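Local coordinates for 3-oxoacyl-[acyl-carrier-protein] synthase 2 (Rickettsia rickettsii, PDB 4JGA), which probably catalyses the condensation of malonyl-ACP with an acyl chain during fatty acid elongation, at residues K134-E137 with D138-K142; T328-T331 with L332-I336. One frame throughout, in Å; residues are numbered along the deposited sequence.

Contact 1 of 2, residues K134-E137 with D138-K142; sequences KMIE and DTSIK
M135 O accepts two bonds from T139, one turn later in the same helix. T139 OG1 donates to M135 O at 2.6 Å. T139 N reaches M135 O at 2.9 Å, from the opposite face of the carbonyl plane. T139 OG1 lies anti to its own carbonyl carbon (chi1 -60°), which turns the hydroxyl back toward the preceding turn. M135 SD packs against T139 OG1 at 3.6 Å. S140 repeats the pattern one residue on. S140 OG donates to I136 O at 2.7 Å, and S140 N reaches that oxygen from its other face. Both hydroxyls donate to backbone carbonyls of their own helix.

On another side of the helix, K134 and D138 form an i to i+4 salt bridge. K134 runs extended as far as CE and then bends at its last torsion (chi4 66°). This brings K134 NZ to the syn lone pair of D138 OD2 at 2.8 Å. D138 OD1 takes a bond from a water, which also donates weakly to E137 OE1. The E137 carboxylate is fixed chiefly by T217 OG1 and V219 N. E137 CG lies alongside I141 CD1 at 4.0 Å, the two side chains pointing the same way.

All of this lies within helix 133-146, which follows strand 122-127. M135 and T139 pack on helix 155-159. I136, E137 and S140 meet I136, S140 and E137 of the second subunit, which places this helix at the dimer interface.

Contact 2 of 2, residues T328-T331 with L332-I336; sequences TSTT and LGDGI
T328 is tied to D334 through a water. T328 N donates to it at 2.8 Å, and the water donates in turn to D334 OD1. The T328 hydroxyl stands further off, with T328 OG1 4.0 Å from D334 OD1. T328 is the last residue of an NAHGT sequence, which in related ketoacyl synthases carries an active-site histidine.

S329 makes the more direct link. S329 N donates to the syn lone pair of D334 OD1 at 2.9 Å. The backbone of S329 is left-handed (phi 81°), and the chain turns here around the carboxylate. S329 OG is directed elsewhere and bonds R243 N.

T330 is the N-cap of the helix. T330 N adds a weak bond of 3.3 Å to D334 OD1. In return D334 N donates weakly to T330 O. The T330 hydroxyl is folded between its own N and carbonyl carbon (chi1 49°), and T330 OG1 packs against G333 CA at 3.3 Å.

T331 opens the helix. R249 bonds T330 O through NE and T331 O through NH2, so one guanidinium group holds two successive carbonyls.

D334 therefore reaches back from the first turn of the helix to the loop before it. D334 OD1 gathers two backbone N-H groups, one of them weakly, and a water. D334 OD2 is bonded by W245 N. The carboxylate thus joins the loop, the helix start and a second loop.

The 328-331 segment leads from strand 322-324 into helix 331-345. That strand runs between 414-421 and 353-355 in the core sheet of the C-terminal half, parallel to both.

Contact 1 comes first along the chain and closes before contact 2 opens. Their centres are about 33 Å apart, and their nearest atoms about 21 Å, so they do not touch. Contact 1 lies in the N-terminal ketoacyl synthase domain and contact 2 in the C-terminal one. They share no helix. Strand 122-127, which precedes contact 1, lies in the N-terminal half of the duplicated thiolase-type core. Strand 322-324, which precedes contact 2, lies in the C-terminal half. Contact 1 faces the second subunit, whereas no other chain of the assembly touches contact 2. One therefore belongs to the dimer interface, the other to the start of a helix within the subunit.

Contact 1 of 2, residues K134-E137 with D138-K142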
ATOM      1  N   LYS A 134      16.449  -4.225   0.038  1.00 10.86           N
ATOM      2  CA  LYS A 134      17.771  -4.565   0.550  1.00 11.25           C
ATOM      3  C   LYS A 134      17.659  -5.429   1.841  1.00 11.03           C
ATOM      4  O   LYS A 134      18.395  -6.384   2.020  1.00 11.30           O
ATOM      5  CB  LYS A 134      18.595  -3.296   0.800  1.00 11.75           C
ATOM      6  CG  LYS A 134      19.912  -3.567   1.515  1.00 12.60           C
ATOM      7  CD  LYS A 134      20.873  -2.389   1.383  1.00 13.33           C
ATOM      8  CE  LYS A 134      22.125  -2.534   2.250  1.00 14.17           C
ATOM      9  NZ  LYS A 134      22.970  -3.673   1.792  1.00 14.65           N
ATOM     10  N   MET A 135      16.731  -5.081   2.716  1.00 10.42           N
ATOM     11  CA  MET A 135      16.537  -5.790   3.967  1.00 10.50           C
ATOM     12  C   MET A 135      16.160  -7.248   3.706  1.00 10.38           C
ATOM     13  O   MET A 135      16.782  -8.153   4.269  1.00 10.64           O
ATOM     14  CB  MET A 135      15.469  -5.089   4.828  1.00 10.24           C
ATOM     15  CG  MET A 135      15.254  -5.687   6.222  1.00 10.49           C
ATOM     16  SD  MET A 135      16.752  -5.888   7.192  1.00 11.56           S
ATOM     17  CE  MET A 135      17.361  -4.179   7.241  1.00 11.73           C
ATOM     18  N   ILE A 136      15.229  -7.467   2.778  1.00  9.88           N
ATOM     19  CA  ILE A 136      14.788  -8.818   2.451  0.60  9.92           C
ATOM     20  C   ILE A 136      15.893  -9.572   1.722  1.00 10.32           C
ATOM     21  O   ILE A 136      16.158 -10.710   2.036  1.00 10.53           O
ATOM     22  CB  ILE A 136      13.474  -8.833   1.641  0.60  9.50           C
ATOM     23  CG1 ILE A 136      12.345  -8.215   2.470  0.60  9.09           C
ATOM     24  CG2 ILE A 136      13.078 -10.257   1.236  0.60  9.69           C
ATOM     25  CD1 ILE A 136      11.035  -8.020   1.723  0.60  8.70           C
ATOM     26  N   GLU A 137      16.529  -8.919   0.761  1.00 10.54           N
ATOM     27  CA  GLU A 137      17.607  -9.521  -0.023  1.00 11.09           C
ATOM     28  C   GLU A 137      18.746  -9.939   0.883  1.00 11.39           C
ATOM     29  O   GLU A 137      19.142 -11.095   0.883  1.00 11.60           O
ATOM     30  CB  GLU A 137      18.090  -8.528  -1.101  1.00 11.51           C
ATOM     31  CG  GLU A 137      19.345  -8.935  -1.864  1.00 12.30           C
ATOM     32  CD  GLU A 137      19.660  -7.971  -2.988  1.00 12.76           C
ATOM     33  OE1 GLU A 137      19.259  -6.802  -2.878  1.00 12.45           O
ATOM     34  OE2 GLU A 137      20.270  -8.414  -3.997  1.00 13.33           O
ATOM     35  N   ASP A 138      19.254  -9.001   1.675  1.00 11.48           N
ATOM     36  CA  ASP A 138      20.370  -9.281   2.592  1.00 11.99           C
ATOM     37  C   ASP A 138      19.993 -10.355   3.610  1.00 11.94           C
ATOM     38  O   ASP A 138      20.781 -11.234   3.894  1.00 12.31           O
ATOM     39  CB  ASP A 138      20.827  -8.021   3.341  1.00 12.07           C
ATOM     40  CG  ASP A 138      21.480  -7.000   2.432  1.00 12.32           C
ATOM     41  OD1 ASP A 138      21.758  -7.313   1.266  1.00 12.35           O
ATOM     42  OD2 ASP A 138      21.715  -5.877   2.886  1.00 12.42           O
ATOM     43  N   THR A 139      18.795 -10.270   4.152  1.00 11.49           N
ATOM     44  CA  THR A 139      18.425 -11.133   5.259  1.00 11.68           C
ATOM     45  C   THR A 139      18.246 -12.558   4.723  1.00 11.93           C
ATOM     46  O   THR A 139      18.631 -13.522   5.396  1.00 12.59           O
ATOM     47  CB  THR A 139      17.150 -10.664   5.997  1.00 11.26           C
ATOM     48  OG1 THR A 139      17.331  -9.353   6.543  1.00 11.05           O
ATOM     49  CG2 THR A 139      16.822 -11.615   7.152  1.00 11.56           C
ATOM     50  N   SER A 140      17.674 -12.671   3.518  1.00 11.48           N
ATOM     51  CA  SER A 140      17.467 -13.955   2.864  1.00 11.66           C
ATOM     52  C   SER A 140      18.783 -14.645   2.556  1.00 12.37           C
ATOM     53  O   SER A 140      18.927 -15.837   2.792  1.00 12.62           O
ATOM     54  CB  SER A 140      16.697 -13.757   1.572  1.00 11.26           C
ATOM     55  OG  SER A 140      15.396 -13.247   1.813  1.00 10.67           O
ATOM     56  N   ILE A 141      19.743 -13.892   2.053  1.00 12.69           N
ATOM     57  CA  ILE A 141      21.023 -14.451   1.697  1.00 13.63           C
ATOM     58  C   ILE A 141      21.770 -14.901   2.943  1.00 14.30           C
ATOM     59  O   ILE A 141      22.311 -15.998   3.017  1.00 14.43           O
ATOM     60  CB  ILE A 141      21.855 -13.432   0.901  1.00 13.80           C
ATOM     61  CG1 ILE A 141      21.242 -13.259  -0.497  1.00 13.55           C
ATOM     62  CG2 ILE A 141      23.290 -13.909   0.744  1.00 14.53           C
ATOM     63  CD1 ILE A 141      21.814 -12.075  -1.279  1.00 13.58           C
ATOM     64  N   LYS A 142      21.759 -14.036   3.945  1.00 14.64           N
ATOM     65  CA  LYS A 142      22.433 -14.324   5.190  1.00 15.43           C
ATOM     66  C   LYS A 142      21.816 -15.554   5.903  1.00 15.25           C
ATOM     67  O   LYS A 142      22.552 -16.401   6.399  1.00 15.59           O
ATOM     68  CB  LYS A 142      22.404 -13.092   6.057  1.00 15.94           C
ATOM     69  CG  LYS A 142      23.074 -13.266   7.387  1.00 17.57           C
ATOM     70  CD  LYS A 142      23.204 -11.910   8.068  1.00 18.68           C
ATOM     71  CE  LYS A 142      23.547 -12.183   9.514  1.00 20.73           C
ATOM     72  NZ  LYS A 142      24.115 -11.000  10.189  1.00 22.03           N
TER
HETATM   73  O   HOH W   1      21.062  -5.815  -1.040  1.00 21.49           O

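Contact 2 of 2, residues T328-T331 with L332-I336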
ATOM      1  N   THR A 328      10.194   9.497 -17.967  1.00 12.34           N
ATOM      2  CA  THR A 328      11.243   8.632 -17.422  1.00 12.58           C
ATOM      3  C   THR A 328      12.460   8.397 -18.307  1.00 13.16           C
ATOM      4  O   THR A 328      13.450   7.849 -17.827  1.00 13.39           O
ATOM      5  CB  THR A 328      10.688   7.233 -17.020  1.00 12.40           C
ATOM      6  OG1 THR A 328      10.327   6.513 -18.191  1.00 12.95           O
ATOM      7  CG2 THR A 328       9.501   7.392 -16.138  1.00 11.76           C
ATOM      8  N   SER A 329      12.424   8.853 -19.553  1.00 13.76           N
ATOM      9  CA  SER A 329      13.507   8.601 -20.552  1.00 14.50           C
ATOM     10  C   SER A 329      13.421   7.210 -21.217  1.00 14.82           C
ATOM     11  O   SER A 329      14.436   6.633 -21.602  1.00 15.13           O
ATOM     12  CB  SER A 329      14.918   8.825 -19.964  1.00 14.61           C
ATOM     13  OG  SER A 329      15.858   9.024 -21.002  1.00 15.26           O
ATOM     14  N   THR A 330      12.208   6.668 -21.289  1.00 14.72           N
ATOM     15  CA  THR A 330      11.937   5.454 -22.082  1.00 15.26           C
ATOM     16  C   THR A 330      11.505   5.833 -23.496  1.00 16.03           C
ATOM     17  O   THR A 330      10.938   6.922 -23.715  1.00 15.75           O
ATOM     18  CB  THR A 330      10.782   4.635 -21.484  1.00 14.72           C
ATOM     19  OG1 THR A 330       9.673   5.508 -21.233  1.00 14.11           O
ATOM     20  CG2 THR A 330      11.200   3.990 -20.177  1.00 14.43           C
ATOM     21  N   THR A 331      11.710   4.904 -24.436  1.00 16.91           N
ATOM     22  CA  THR A 331      11.331   5.129 -25.819  1.00 17.87           C
ATOM     23  C   THR A 331       9.806   5.268 -25.941  1.00 17.74           C
ATOM     24  O   THR A 331       9.313   6.309 -26.371  1.00 17.91           O
ATOM     25  CB  THR A 331      11.853   4.007 -26.721  1.00 18.64           C
ATOM     26  OG1 THR A 331      13.272   3.896 -26.550  1.00 19.17           O
ATOM     27  CG2 THR A 331      11.531   4.310 -28.194  1.00 19.47           C
ATOM     28  N   LEU A 332       9.078   4.240 -25.516  1.00 17.38           N
ATOM     29  CA  LEU A 332       7.611   4.209 -25.652  1.00 17.39           C
ATOM     30  C   LEU A 332       6.917   5.129 -24.682  1.00 16.10           C
ATOM     31  O   LEU A 332       6.095   5.958 -25.084  1.00 16.39           O
ATOM     32  CB  LEU A 332       7.048   2.767 -25.519  1.00 17.94           C
ATOM     33  CG  LEU A 332       7.562   1.754 -26.576  1.00 19.25           C
ATOM     34  CD1 LEU A 332       7.114   0.334 -26.235  1.00 19.37           C
ATOM     35  CD2 LEU A 332       7.113   2.164 -27.974  1.00 20.52           C
ATOM     36  N   GLY A 333       7.260   5.017 -23.410  1.00 14.92           N
ATOM     37  CA  GLY A 333       6.628   5.826 -22.355  1.00 13.87           C
ATOM     38  C   GLY A 333       6.689   7.329 -22.599  1.00 13.56           C
ATOM     39  O   GLY A 333       5.674   8.025 -22.447  1.00 13.31           O
ATOM     40  N   ASP A 334       7.867   7.847 -22.936  1.00 13.54           N
ATOM     41  CA  ASP A 334       7.993   9.300 -23.120  1.00 13.52           C
ATOM     42  C   ASP A 334       7.080   9.738 -24.268  1.00 13.73           C
ATOM     43  O   ASP A 334       6.439  10.751 -24.188  1.00 13.46           O
ATOM     44  CB  ASP A 334       9.421   9.725 -23.455  1.00 14.16           C
ATOM     45  CG  ASP A 334      10.373   9.673 -22.277  1.00 13.94           C
ATOM     46  OD1 ASP A 334      10.050   9.156 -21.180  1.00 13.18           O
ATOM     47  OD2 ASP A 334      11.521  10.143 -22.480  1.00 14.67           O
ATOM     48  N   GLY A 335       7.040   8.953 -25.337  1.00 14.21           N
ATOM     49  CA  GLY A 335       6.251   9.293 -26.517  1.00 14.72           C
ATOM     50  C   GLY A 335       4.766   9.223 -26.246  1.00 14.16           C
ATOM     51  O   GLY A 335       4.009  10.050 -26.714  1.00 14.42           O
ATOM     52  N   ILE A 336       4.359   8.220 -25.478  1.00 13.44           N
ATOM     53  CA  ILE A 336       2.968   8.065 -25.107  1.00 12.92           C
ATOM     54  C   ILE A 336       2.487   9.236 -24.252  1.00 12.32           C
ATOM     55  O   ILE A 336       1.391   9.786 -24.500  1.00 12.27           O
ATOM     56  CB  ILE A 336       2.748   6.720 -24.402  1.00 12.52           C
ATOM     57  CG1 ILE A 336       2.869   5.591 -25.442  1.00 13.14           C
ATOM     58  CG2 ILE A 336       1.391   6.668 -23.743  1.00 12.04           C
ATOM     59  CD1 ILE A 336       3.157   4.233 -24.813  1.00 12.93           C
TER
HETATM   60  O   HOH W   2       8.258   8.316 -19.577  1.00 25.51           O